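Local coordinates for protein succinate dehydrogenase subunit A (Mycolicibacterium smegmatis, PDB 7D6V) that probably oxidises succinate to fumarate as the FAD-carrying subunit of a membrane-bound succinate dehydrogenase that passes electrons to quinone, at residues G31-V36 with E163-R167; I25-E29 with L151-D155; I505-L509 with A551-L555; L544-C549 with V591-V595. All blocks are in the same frame, centred on the assembly; numbering follows the deposited sequence.

Interaction 1: residues G31-V36 with E163-R167; sequences GLRVAV and EARIR
Val34 pairs with Ile166, and Ala35 with Arg167, where strands 34-37 and 166-169 run parallel. Val34 N gives a hydrogen bond to Arg165 O at 2.8 Å. Arg167 N gives one to Val34 O at 3.1 Å. Val36 N then reaches Arg167 O at 2.8 Å. Before the strands begin, the contact depends on two arginine side chains. Arg165 CB starts 3.9 Å from Leu32 O. The chain then bends twice, at chi2 (-54°) and chi3 (-68°), which lays it along the backbone of Leu32. Its NE is again near Leu32 O, but is not bonded to it. CZ comes 3.9 Å from Arg33 CG, which lies over one guanidinium face, toward the rim. At the tip, NH2 brings the guanidinium edge to 3.9 Å from Leu32 N. The two arginine chains cross at about a right angle, with their guanidinium planes 69° apart. The edge of the Arg33 guanidinium faces Ala164, and its NE makes a weak, straight bond to Ala164 O at 3.4 Å. Strand 166-169 is the outermost strand here of the parallel sheet in the FAD-binding domain. Strand 11-14 flanks strand 34-37 on its other side. Val34 and Ile166 face helix 18-30, and Ile166 also meets helix 136-159, while Ala35 and Arg167 touch Tyr9.

Interaction 2: residues I25-E29 with L151-D155; sequences IEARE and LQQED
Arg28 holds CG opposite its backbone N (chi1 -166°) and bends at chi2 (-98°), which carries its guanidinium across to Leu151 and Asp155. Asp155 comes from the opposite direction, and its OD1 meets NH2 near the plane of the guanidinium edge. The two form a salt bridge. The modelled separation of NH2 and OD1 is too short for its exact value to be trusted. Leu151 lies over one guanidinium face. Its CB is 4.1 Å from Arg28 NE, and its CD2 also lies on that face, beside NH1. The other methyl of Leu151, CD1, packs on Ile25 CG2 at 4.1 Å. Helix 18-30 follows the glycine-rich turn after strand 11-14, consistent with the first beta-alpha-beta unit of a Rossmann-type FAD domain. The axes of segments 25-29 and 151-155 run in much the same direction, 28° apart, and come no closer than 12.5 Å, so long side chains bridge the gap. Glu154 adds a second negative charge, its OE1 4.0 Å from Arg28 NH1, too far for a salt bridge. On the exposed side, Glu29 OE2 rests 3.8 Å from Leu151 CD2. Asp155 also touches Arg165. Two residues earlier in the same helix, Gln153 hydrogen-bonds Ile115 and Ser117 of the iron-sulfur subunit.

Interaction 3: residues I505-L509 with A551-L555; sequences IQEAL and AKAAL
Ile505 and Leu555 mesh in the tighter part of this helix pair. Ile505 points toward the other helix, and its CG2 meets Leu555 CB at 3.6 Å. The same methyl lies over the backbone at Ala551 O. The second branch of Ile505 ends in CD1, which reaches Ala554 CB at 4.3 Å. One turn along, Leu509 lays CD2 on Ala551 CB at 3.6 Å. The small alanines let the larger side chains come close to the backbone of helix 532-556. Lys552 CG closes the edge of the contact beside Leu509 CD2, 3.7 Å away. Its NZ hydrogen-bonds Asp594 O, outside this helix pair. The packing is looser toward Gln506. Leu555 holds CG opposite its backbone N (chi1 -176°), which sends CD2 toward Leu509 CD1, 4.2 Å away. Gln506, partly exposed, bends at chi2, and its OE1 comes 3.8 Å from Leu555 CD2, a contact without a polar bond. The short axes lie 9.6 Å apart at 156°, nearly antiparallel. Leu495 of helix 481-495 packs on Ala508. This apolar antiparallel pairing, with a third helix alongside, fits the helical bundle of the C-terminal region in fumarate reductase and succinate dehydrogenase flavoproteins.

Interaction 4: residues L544-C549 with V591-V595; sequences LLVSEC and VVPDV
Glu548 OE2 lies among oxygens of the other segment, 3.5 Å from Asp594 OD1 and 3.6 Å from Val592 O. Neither is a hydrogen bond: the Asp594 pair is two acceptors with like charge. The salt-bridge partner of OE2 is Lys516, on helix 502-518. The Glu548 chain sets off opposite its backbone N (chi1 -163°) and stays extended, which puts its carboxylate beside the backbone of segment 591-595. There OE1 sits 3.8 Å from Pro593 CA. Glu548 and Asp594 present their carboxylates with the planes 77° apart. The other oxygen of Asp594, OD2, comes 3.3 Å from Cys549 SG. Leu545 lies between the carboxylate of Asp594 and Val592. Its CD1 touches Val592 CG2 at 3.6 Å and also lies 3.4 Å from Asp594 OD1, so a methyl covers part of the carboxylate. Farther back on the helix, Leu544 CB packs against Val591 CG1 at 4.1 Å. The contact sets the loop 591-593 and the first residue of strand 594-597, which pairs antiparallel with strand 582-585, against helix 532-556. Lys552, on the same helix, makes a long, weak ion pair with Glu548 OE1. Two buried acids this close would probably raise each other's affinity for a proton, while Lys516 would offset the effect at Glu548.

In the fold
Interactions 1 and 2 belong to the FAD-binding domain and touch each other. Helix 18-30 is followed by strand 34-37, and helix 136-159 by strand 166-169, so the same two helix-strand units meet twice, once through strands and once through helices. Interactions 3 and 4 share helix 532-556 in the C-terminal region, and Lys552 joins the two contacts. The centres of interactions 1 and 3 are about 42 Å apart. Interaction 4 is buried; the other three are partly exposed. Backbone bonds dominate interaction 1, and a salt bridge crosses interaction 2. Interaction 3 is almost wholly apolar, whereas interaction 4 sets two acids close together, with lysines at hand and aliphatic groups around them.

Interaction 1: residues G31-V36 with E163-R167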
loop_
_atom_site.group_PDB
_atom_site.type_symbol
_atom_site.label_atom_id
_atom_site.label_comp_id
_atom_site.label_asym_id
_atom_site.label_seq_id
_atom_site.Cartn_x
_atom_site.Cartn_y
_atom_site.Cartn_z
ATOM N N GLY A 31 7.304 -30.400 2.402
ATOM C CA GLY A 31 7.622 -31.071 1.159
ATOM C C GLY A 31 6.356 -31.491 0.450
ATOM O O GLY A 31 5.836 -32.582 0.690
ATOM N N LEU A 32 5.892 -30.657 -0.471
ATOM C CA LEU A 32 4.574 -30.791 -1.072
ATOM C C LEU A 32 4.522 -29.900 -2.297
ATOM O O LEU A 32 5.213 -28.881 -2.364
ATOM C CB LEU A 32 3.454 -30.392 -0.101
ATOM C CG LEU A 32 2.960 -31.336 0.994
ATOM C CD1 LEU A 32 1.723 -30.761 1.655
ATOM C CD2 LEU A 32 2.661 -32.698 0.425
ATOM N N ARG A 33 3.697 -30.293 -3.258
ATOM C CA ARG A 33 3.354 -29.425 -4.374
ATOM C C ARG A 33 2.109 -28.635 -3.996
ATOM O O ARG A 33 1.042 -29.218 -3.783
ATOM C CB ARG A 33 3.122 -30.236 -5.645
ATOM C CG ARG A 33 4.243 -31.193 -5.977
ATOM C CD ARG A 33 4.139 -31.658 -7.412
ATOM N NE ARG A 33 4.155 -30.536 -8.346
ATOM C CZ ARG A 33 3.187 -30.273 -9.217
ATOM N NH1 ARG A 33 3.291 -29.233 -10.030
ATOM N NH2 ARG A 33 2.117 -31.053 -9.278
ATOM N N VAL A 34 2.247 -27.317 -3.917
ATOM C CA VAL A 34 1.204 -26.436 -3.405
ATOM C C VAL A 34 0.752 -25.510 -4.522
ATOM O O VAL A 34 1.581 -24.915 -5.217
ATOM C CB VAL A 34 1.696 -25.623 -2.195
ATOM C CG1 VAL A 34 0.537 -24.916 -1.521
ATOM C CG2 VAL A 34 2.415 -26.521 -1.213
ATOM N N ALA A 35 -0.560 -25.393 -4.691
ATOM C CA ALA A 35 -1.164 -24.432 -5.600
ATOM C C ALA A 35 -1.793 -23.316 -4.781
ATOM O O ALA A 35 -2.508 -23.582 -3.811
ATOM C CB ALA A 35 -2.213 -25.099 -6.491
ATOM N N VAL A 36 -1.519 -22.074 -5.161
ATOM C CA VAL A 36 -2.029 -20.902 -4.460
ATOM C C VAL A 36 -3.035 -20.237 -5.384
ATOM O O VAL A 36 -2.673 -19.759 -6.465
ATOM C CB VAL A 36 -0.907 -19.927 -4.087
ATOM C CG1 VAL A 36 -1.477 -18.677 -3.442
ATOM C CG2 VAL A 36 0.117 -20.592 -3.211
ATOM N N GLU A 163 8.138 -22.943 -10.511
ATOM C CA GLU A 163 6.893 -23.523 -10.025
ATOM C C GLU A 163 6.979 -25.035 -9.870
ATOM O O GLU A 163 5.983 -25.737 -10.064
ATOM C CB GLU A 163 5.738 -23.147 -10.952
ATOM C CG GLU A 163 5.588 -21.655 -11.167
ATOM C CD GLU A 163 4.749 -21.329 -12.379
ATOM O OE1 GLU A 163 4.238 -20.194 -12.461
ATOM O OE2 GLU A 163 4.597 -22.211 -13.250
ATOM N N ALA A 164 8.159 -25.549 -9.524
ATOM C CA ALA A 164 8.304 -26.985 -9.319
ATOM C C ALA A 164 7.533 -27.450 -8.090
ATOM O O ALA A 164 6.960 -28.545 -8.089
ATOM C CB ALA A 164 9.783 -27.348 -9.200
ATOM N N ARG A 165 7.512 -26.640 -7.034
ATOM C CA ARG A 165 6.799 -26.980 -5.812
ATOM C C ARG A 165 5.695 -26.002 -5.445
ATOM O O ARG A 165 4.728 -26.409 -4.803
ATOM C CB ARG A 165 7.769 -27.079 -4.624
ATOM C CG ARG A 165 9.060 -27.825 -4.899
ATOM C CD ARG A 165 8.808 -29.209 -5.458
ATOM N NE ARG A 165 8.192 -30.099 -4.482
ATOM C CZ ARG A 165 7.887 -31.368 -4.725
ATOM N NH1 ARG A 165 8.147 -31.894 -5.913
ATOM N NH2 ARG A 165 7.327 -32.113 -3.782
ATOM N N ILE A 166 5.810 -24.731 -5.820
ATOM C CA ILE A 166 4.812 -23.719 -5.494
ATOM C C ILE A 166 4.435 -22.988 -6.772
ATOM O O ILE A 166 5.307 -22.436 -7.453
ATOM C CB ILE A 166 5.319 -22.717 -4.445
ATOM C CG1 ILE A 166 5.464 -23.379 -3.078
ATOM C CG2 ILE A 166 4.374 -21.534 -4.344
ATOM C CD1 ILE A 166 5.928 -22.425 -2.008
ATOM N N ARG A 167 3.145 -22.969 -7.088
ATOM C CA ARG A 167 2.622 -22.168 -8.182
ATOM C C ARG A 167 1.495 -21.287 -7.665
ATOM O O ARG A 167 0.654 -21.737 -6.883
ATOM C CB ARG A 167 2.122 -23.042 -9.331
ATOM C CG ARG A 167 1.801 -22.257 -10.584
ATOM C CD ARG A 167 1.543 -23.162 -11.762
ATOM N NE ARG A 167 0.995 -22.416 -12.888
ATOM C CZ ARG A 167 0.616 -22.965 -14.035
ATOM N NH1 ARG A 167 0.727 -24.272 -14.214
ATOM N NH2 ARG A 167 0.130 -22.205 -15.002
#

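Interaction 2: residues I25-E29 with L151-D155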
loop_
_atom_site.group_PDB
_atom_site.type_symbol
_atom_site.label_atom_id
_atom_site.label_comp_id
_atom_site.label_asym_id
_atom_site.label_seq_id
_atom_site.Cartn_x
_atom_site.Cartn_y
_atom_site.Cartn_z
ATOM N N ILE A 25 3.806 -21.615 2.847
ATOM C CA ILE A 25 5.205 -21.747 3.250
ATOM C C ILE A 25 5.404 -23.012 4.074
ATOM O O ILE A 25 6.347 -23.780 3.849
ATOM C CB ILE A 25 5.663 -20.492 4.016
ATOM C CG1 ILE A 25 5.623 -19.271 3.101
ATOM C CG2 ILE A 25 7.056 -20.686 4.576
ATOM C CD1 ILE A 25 5.690 -17.961 3.830
ATOM N N GLU A 26 4.501 -23.266 5.024
ATOM C CA GLU A 26 4.638 -24.448 5.871
ATOM C C GLU A 26 4.508 -25.736 5.064
ATOM O O GLU A 26 5.288 -26.681 5.253
ATOM C CB GLU A 26 3.599 -24.406 6.990
ATOM C CG GLU A 26 3.594 -25.627 7.884
ATOM C CD GLU A 26 4.792 -25.689 8.807
ATOM O OE1 GLU A 26 5.557 -24.705 8.867
ATOM O OE2 GLU A 26 4.969 -26.726 9.475
ATOM N N ALA A 27 3.529 -25.792 4.158
ATOM C CA ALA A 27 3.325 -26.993 3.358
ATOM C C ALA A 27 4.513 -27.256 2.444
ATOM O O ALA A 27 4.899 -28.412 2.236
ATOM C CB ALA A 27 2.037 -26.870 2.546
ATOM N N ARG A 28 5.103 -26.200 1.879
ATOM C CA ARG A 28 6.308 -26.387 1.079
ATOM C C ARG A 28 7.468 -26.872 1.938
ATOM O O ARG A 28 8.268 -27.703 1.495
ATOM C CB ARG A 28 6.682 -25.092 0.362
ATOM C CG ARG A 28 7.710 -25.280 -0.745
ATOM C CD ARG A 28 9.103 -24.932 -0.262
ATOM N NE ARG A 28 10.073 -24.845 -1.348
ATOM C CZ ARG A 28 11.384 -24.746 -1.160
ATOM N NH1 ARG A 28 11.876 -24.730 0.070
ATOM N NH2 ARG A 28 12.204 -24.666 -2.199
ATOM N N GLU A 29 7.582 -26.359 3.166
ATOM C CA GLU A 29 8.657 -26.808 4.046
ATOM C C GLU A 29 8.527 -28.293 4.355
ATOM O O GLU A 29 9.528 -29.018 4.385
ATOM C CB GLU A 29 8.667 -25.998 5.340
ATOM C CG GLU A 29 9.012 -24.528 5.164
ATOM C CD GLU A 29 10.437 -24.297 4.707
ATOM O OE1 GLU A 29 11.323 -25.099 5.070
ATOM O OE2 GLU A 29 10.670 -23.304 3.986
ATOM N N LEU A 151 11.425 -18.832 -2.051
ATOM C CA LEU A 151 11.335 -20.286 -2.082
ATOM C C LEU A 151 11.295 -20.804 -3.512
ATOM O O LEU A 151 11.933 -21.813 -3.834
ATOM C CB LEU A 151 10.110 -20.749 -1.298
ATOM C CG LEU A 151 10.229 -20.615 0.221
ATOM C CD1 LEU A 151 8.914 -20.939 0.902
ATOM C CD2 LEU A 151 11.336 -21.500 0.749
ATOM N N GLN A 152 10.571 -20.118 -4.396
ATOM C CA GLN A 152 10.578 -20.588 -5.776
ATOM C C GLN A 152 11.868 -20.242 -6.512
ATOM O O GLN A 152 12.207 -20.927 -7.478
ATOM C CB GLN A 152 9.367 -20.074 -6.557
ATOM C CG GLN A 152 8.967 -18.649 -6.350
ATOM C CD GLN A 152 7.567 -18.388 -6.867
ATOM O OE1 GLN A 152 6.813 -19.319 -7.139
ATOM N NE2 GLN A 152 7.215 -17.118 -7.007
ATOM N N GLN A 153 12.616 -19.232 -6.066
ATOM C CA GLN A 153 13.973 -19.050 -6.580
ATOM C C GLN A 153 14.868 -20.227 -6.202
ATOM O O GLN A 153 15.671 -20.701 -7.018
ATOM C CB GLN A 153 14.566 -17.741 -6.064
ATOM C CG GLN A 153 14.073 -16.510 -6.790
ATOM C CD GLN A 153 14.399 -15.231 -6.052
ATOM O OE1 GLN A 153 14.772 -15.255 -4.882
ATOM N NE2 GLN A 153 14.259 -14.104 -6.732
ATOM N N GLU A 154 14.742 -20.710 -4.964
ATOM C CA GLU A 154 15.472 -21.913 -4.567
ATOM C C GLU A 154 15.042 -23.115 -5.401
ATOM O O GLU A 154 15.873 -23.944 -5.792
ATOM C CB GLU A 154 15.261 -22.201 -3.081
ATOM C CG GLU A 154 15.628 -21.061 -2.155
ATOM C CD GLU A 154 15.117 -21.275 -0.744
ATOM O OE1 GLU A 154 15.181 -22.422 -0.257
ATOM O OE2 GLU A 154 14.643 -20.300 -0.124
ATOM N N ASP A 155 13.740 -23.231 -5.667
ATOM C CA ASP A 155 13.250 -24.309 -6.523
ATOM C C ASP A 155 13.824 -24.201 -7.929
ATOM O O ASP A 155 14.147 -25.214 -8.553
ATOM C CB ASP A 155 11.723 -24.294 -6.572
ATOM C CG ASP A 155 11.093 -24.725 -5.269
ATOM O OD1 ASP A 155 11.740 -25.480 -4.516
ATOM O OD2 ASP A 155 9.949 -24.308 -4.996
#

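Interaction 3: residues I505-L509 with A551-L555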
loop_
_atom_site.group_PDB
_atom_site.type_symbol
_atom_site.label_atom_id
_atom_site.label_comp_id
_atom_site.label_asym_id
_atom_site.label_seq_id
_atom_site.Cartn_x
_atom_site.Cartn_y
_atom_site.Cartn_z
ATOM N N ILE A 505 -35.338 -9.776 12.878
ATOM C CA ILE A 505 -34.621 -10.940 12.366
ATOM C C ILE A 505 -35.573 -11.861 11.611
ATOM O O ILE A 505 -35.220 -12.423 10.566
ATOM C CB ILE A 505 -33.907 -11.682 13.509
ATOM C CG1 ILE A 505 -32.876 -10.780 14.180
ATOM C CG2 ILE A 505 -33.207 -12.913 12.980
ATOM C CD1 ILE A 505 -32.475 -11.256 15.554
ATOM N N GLN A 506 -36.791 -12.037 12.129
ATOM C CA GLN A 506 -37.768 -12.863 11.429
ATOM C C GLN A 506 -38.117 -12.269 10.072
ATOM O O GLN A 506 -38.226 -12.993 9.076
ATOM C CB GLN A 506 -39.021 -13.030 12.284
ATOM C CG GLN A 506 -39.958 -14.105 11.785
ATOM C CD GLN A 506 -39.353 -15.488 11.888
ATOM O OE1 GLN A 506 -39.055 -15.967 12.980
ATOM N NE2 GLN A 506 -39.163 -16.137 10.745
ATOM N N GLU A 507 -38.288 -10.946 10.012
ATOM C CA GLU A 507 -38.554 -10.287 8.739
ATOM C C GLU A 507 -37.367 -10.419 7.791
ATOM O O GLU A 507 -37.546 -10.572 6.578
ATOM C CB GLU A 507 -38.896 -8.819 8.978
ATOM C CG GLU A 507 -39.082 -8.000 7.719
ATOM C CD GLU A 507 -39.096 -6.512 8.001
ATOM O OE1 GLU A 507 -39.029 -6.134 9.189
ATOM O OE2 GLU A 507 -39.168 -5.722 7.036
ATOM N N ALA A 508 -36.147 -10.361 8.328
ATOM C CA ALA A 508 -34.963 -10.550 7.500
ATOM C C ALA A 508 -34.941 -11.938 6.882
ATOM O O ALA A 508 -34.628 -12.090 5.699
ATOM C CB ALA A 508 -33.699 -10.313 8.324
ATOM N N LEU A 509 -35.273 -12.964 7.665
ATOM C CA LEU A 509 -35.354 -14.313 7.110
ATOM C C LEU A 509 -36.456 -14.413 6.060
ATOM O O LEU A 509 -36.269 -15.029 4.997
ATOM C CB LEU A 509 -35.586 -15.325 8.232
ATOM C CG LEU A 509 -34.363 -15.674 9.083
ATOM C CD1 LEU A 509 -34.776 -16.438 10.322
ATOM C CD2 LEU A 509 -33.355 -16.466 8.276
ATOM N N ALA A 551 -28.473 -14.856 10.052
ATOM C CA ALA A 551 -29.784 -14.491 10.575
ATOM C C ALA A 551 -30.347 -15.577 11.482
ATOM O O ALA A 551 -30.909 -15.278 12.542
ATOM C CB ALA A 551 -30.743 -14.201 9.423
ATOM N N LYS A 552 -30.202 -16.846 11.092
ATOM C CA LYS A 552 -30.746 -17.916 11.920
ATOM C C LYS A 552 -29.999 -18.034 13.245
ATOM O O LYS A 552 -30.621 -18.232 14.297
ATOM C CB LYS A 552 -30.717 -19.237 11.156
ATOM C CG LYS A 552 -31.774 -19.322 10.078
ATOM C CD LYS A 552 -31.950 -20.739 9.580
ATOM C CE LYS A 552 -33.177 -20.848 8.697
ATOM N NZ LYS A 552 -33.521 -22.264 8.416
ATOM N N ALA A 553 -28.670 -17.902 13.221
ATOM C CA ALA A 553 -27.917 -17.930 14.472
ATOM C C ALA A 553 -28.314 -16.774 15.383
ATOM O O ALA A 553 -28.507 -16.962 16.593
ATOM C CB ALA A 553 -26.418 -17.897 14.183
ATOM N N ALA A 554 -28.454 -15.571 14.815
ATOM C CA ALA A 554 -28.832 -14.412 15.615
ATOM C C ALA A 554 -30.229 -14.560 16.194
ATOM O O ALA A 554 -30.492 -14.090 17.305
ATOM C CB ALA A 554 -28.739 -13.140 14.775
ATOM N N LEU A 555 -31.139 -15.200 15.461
ATOM C CA LEU A 555 -32.465 -15.450 16.011
ATOM C C LEU A 555 -32.414 -16.482 17.128
ATOM O O LEU A 555 -33.156 -16.378 18.110
ATOM C CB LEU A 555 -33.418 -15.911 14.912
ATOM C CG LEU A 555 -34.868 -16.107 15.359
ATOM C CD1 LEU A 555 -35.548 -14.764 15.563
ATOM C CD2 LEU A 555 -35.632 -16.952 14.364
#

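Interaction 4: residues L544-C549 with V591-V595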
loop_
_atom_site.group_PDB
_atom_site.type_symbol
_atom_site.label_atom_id
_atom_site.label_comp_id
_atom_site.label_asym_id
_atom_site.label_seq_id
_atom_site.Cartn_x
_atom_site.Cartn_y
_atom_site.Cartn_z
ATOM N N LEU A 544 -25.921 -15.116 -0.096
ATOM C CA LEU A 544 -27.247 -15.476 0.399
ATOM C C LEU A 544 -27.171 -16.589 1.436
ATOM O O LEU A 544 -27.853 -16.531 2.469
ATOM C CB LEU A 544 -28.146 -15.890 -0.764
ATOM C CG LEU A 544 -28.642 -14.778 -1.691
ATOM C CD1 LEU A 544 -29.268 -15.363 -2.945
ATOM C CD2 LEU A 544 -29.626 -13.875 -0.973
ATOM N N LEU A 545 -26.347 -17.609 1.182
ATOM C CA LEU A 545 -26.208 -18.699 2.145
ATOM C C LEU A 545 -25.655 -18.194 3.476
ATOM O O LEU A 545 -26.169 -18.532 4.553
ATOM C CB LEU A 545 -25.313 -19.790 1.558
ATOM C CG LEU A 545 -25.267 -21.132 2.283
ATOM C CD1 LEU A 545 -26.644 -21.738 2.332
ATOM C CD2 LEU A 545 -24.296 -22.072 1.600
ATOM N N VAL A 546 -24.614 -17.360 3.416
ATOM C CA VAL A 546 -24.007 -16.851 4.642
ATOM C C VAL A 546 -24.979 -15.944 5.388
ATOM O O VAL A 546 -25.041 -15.965 6.622
ATOM C CB VAL A 546 -22.684 -16.136 4.319
ATOM C CG1 VAL A 546 -22.188 -15.355 5.518
ATOM C CG2 VAL A 546 -21.640 -17.148 3.882
ATOM N N SER A 547 -25.754 -15.137 4.657
ATOM C CA SER A 547 -26.738 -14.276 5.303
ATOM C C SER A 547 -27.808 -15.091 6.015
ATOM O O SER A 547 -28.213 -14.751 7.133
ATOM C CB SER A 547 -27.370 -13.341 4.275
ATOM O OG SER A 547 -26.377 -12.640 3.552
ATOM N N GLU A 548 -28.282 -16.168 5.382
ATOM C CA GLU A 548 -29.253 -17.030 6.050
ATOM C C GLU A 548 -28.672 -17.623 7.327
ATOM O O GLU A 548 -29.345 -17.661 8.368
ATOM C CB GLU A 548 -29.711 -18.140 5.104
ATOM C CG GLU A 548 -30.987 -18.842 5.540
ATOM C CD GLU A 548 -31.344 -20.013 4.644
ATOM O OE1 GLU A 548 -32.136 -20.878 5.076
ATOM O OE2 GLU A 548 -30.835 -20.072 3.504
ATOM N N CYS A 549 -27.418 -18.080 7.271
ATOM C CA CYS A 549 -26.787 -18.643 8.462
ATOM C C CYS A 549 -26.696 -17.611 9.581
ATOM O O CYS A 549 -27.023 -17.899 10.741
ATOM C CB CYS A 549 -25.398 -19.178 8.114
ATOM S SG CYS A 549 -25.385 -20.843 7.444
ATOM N N VAL A 591 -29.366 -22.608 -3.826
ATOM C CA VAL A 591 -29.067 -21.975 -2.547
ATOM C C VAL A 591 -29.727 -22.846 -1.490
ATOM O O VAL A 591 -30.943 -22.775 -1.278
ATOM C CB VAL A 591 -29.557 -20.526 -2.473
ATOM C CG1 VAL A 591 -29.077 -19.883 -1.184
ATOM C CG2 VAL A 591 -29.066 -19.738 -3.674
ATOM N N VAL A 592 -28.929 -23.676 -0.832
ATOM C CA VAL A 592 -29.422 -24.678 0.107
ATOM C C VAL A 592 -29.927 -24.027 1.390
ATOM O O VAL A 592 -29.506 -22.912 1.729
ATOM C CB VAL A 592 -28.327 -25.713 0.395
ATOM C CG1 VAL A 592 -27.957 -26.437 -0.878
ATOM C CG2 VAL A 592 -27.107 -25.014 0.925
ATOM N N PRO A 593 -30.844 -24.663 2.113
ATOM C CA PRO A 593 -31.245 -24.168 3.429
ATOM C C PRO A 593 -30.386 -24.757 4.540
ATOM O O PRO A 593 -29.765 -25.810 4.398
ATOM C CB PRO A 593 -32.701 -24.638 3.553
ATOM C CG PRO A 593 -32.803 -25.823 2.671
ATOM C CD PRO A 593 -31.682 -25.783 1.663
ATOM N N ASP A 594 -30.367 -24.046 5.664
ATOM C CA ASP A 594 -29.503 -24.382 6.782
ATOM C C ASP A 594 -30.317 -24.724 8.020
ATOM O O ASP A 594 -31.420 -24.211 8.226
ATOM C CB ASP A 594 -28.548 -23.233 7.106
ATOM C CG ASP A 594 -27.830 -22.717 5.885
ATOM O OD1 ASP A 594 -28.357 -21.792 5.232
ATOM O OD2 ASP A 594 -26.737 -23.235 5.574
ATOM N N VAL A 595 -29.751 -25.604 8.839
ATOM C CA VAL A 595 -30.271 -25.933 10.158
ATOM C C VAL A 595 -29.199 -25.586 11.178
ATOM O O VAL A 595 -28.025 -25.931 10.992
ATOM C CB VAL A 595 -30.672 -27.416 10.260
ATOM C CG1 VAL A 595 -30.736 -27.855 11.710
ATOM C CG2 VAL A 595 -32.007 -27.638 9.594
#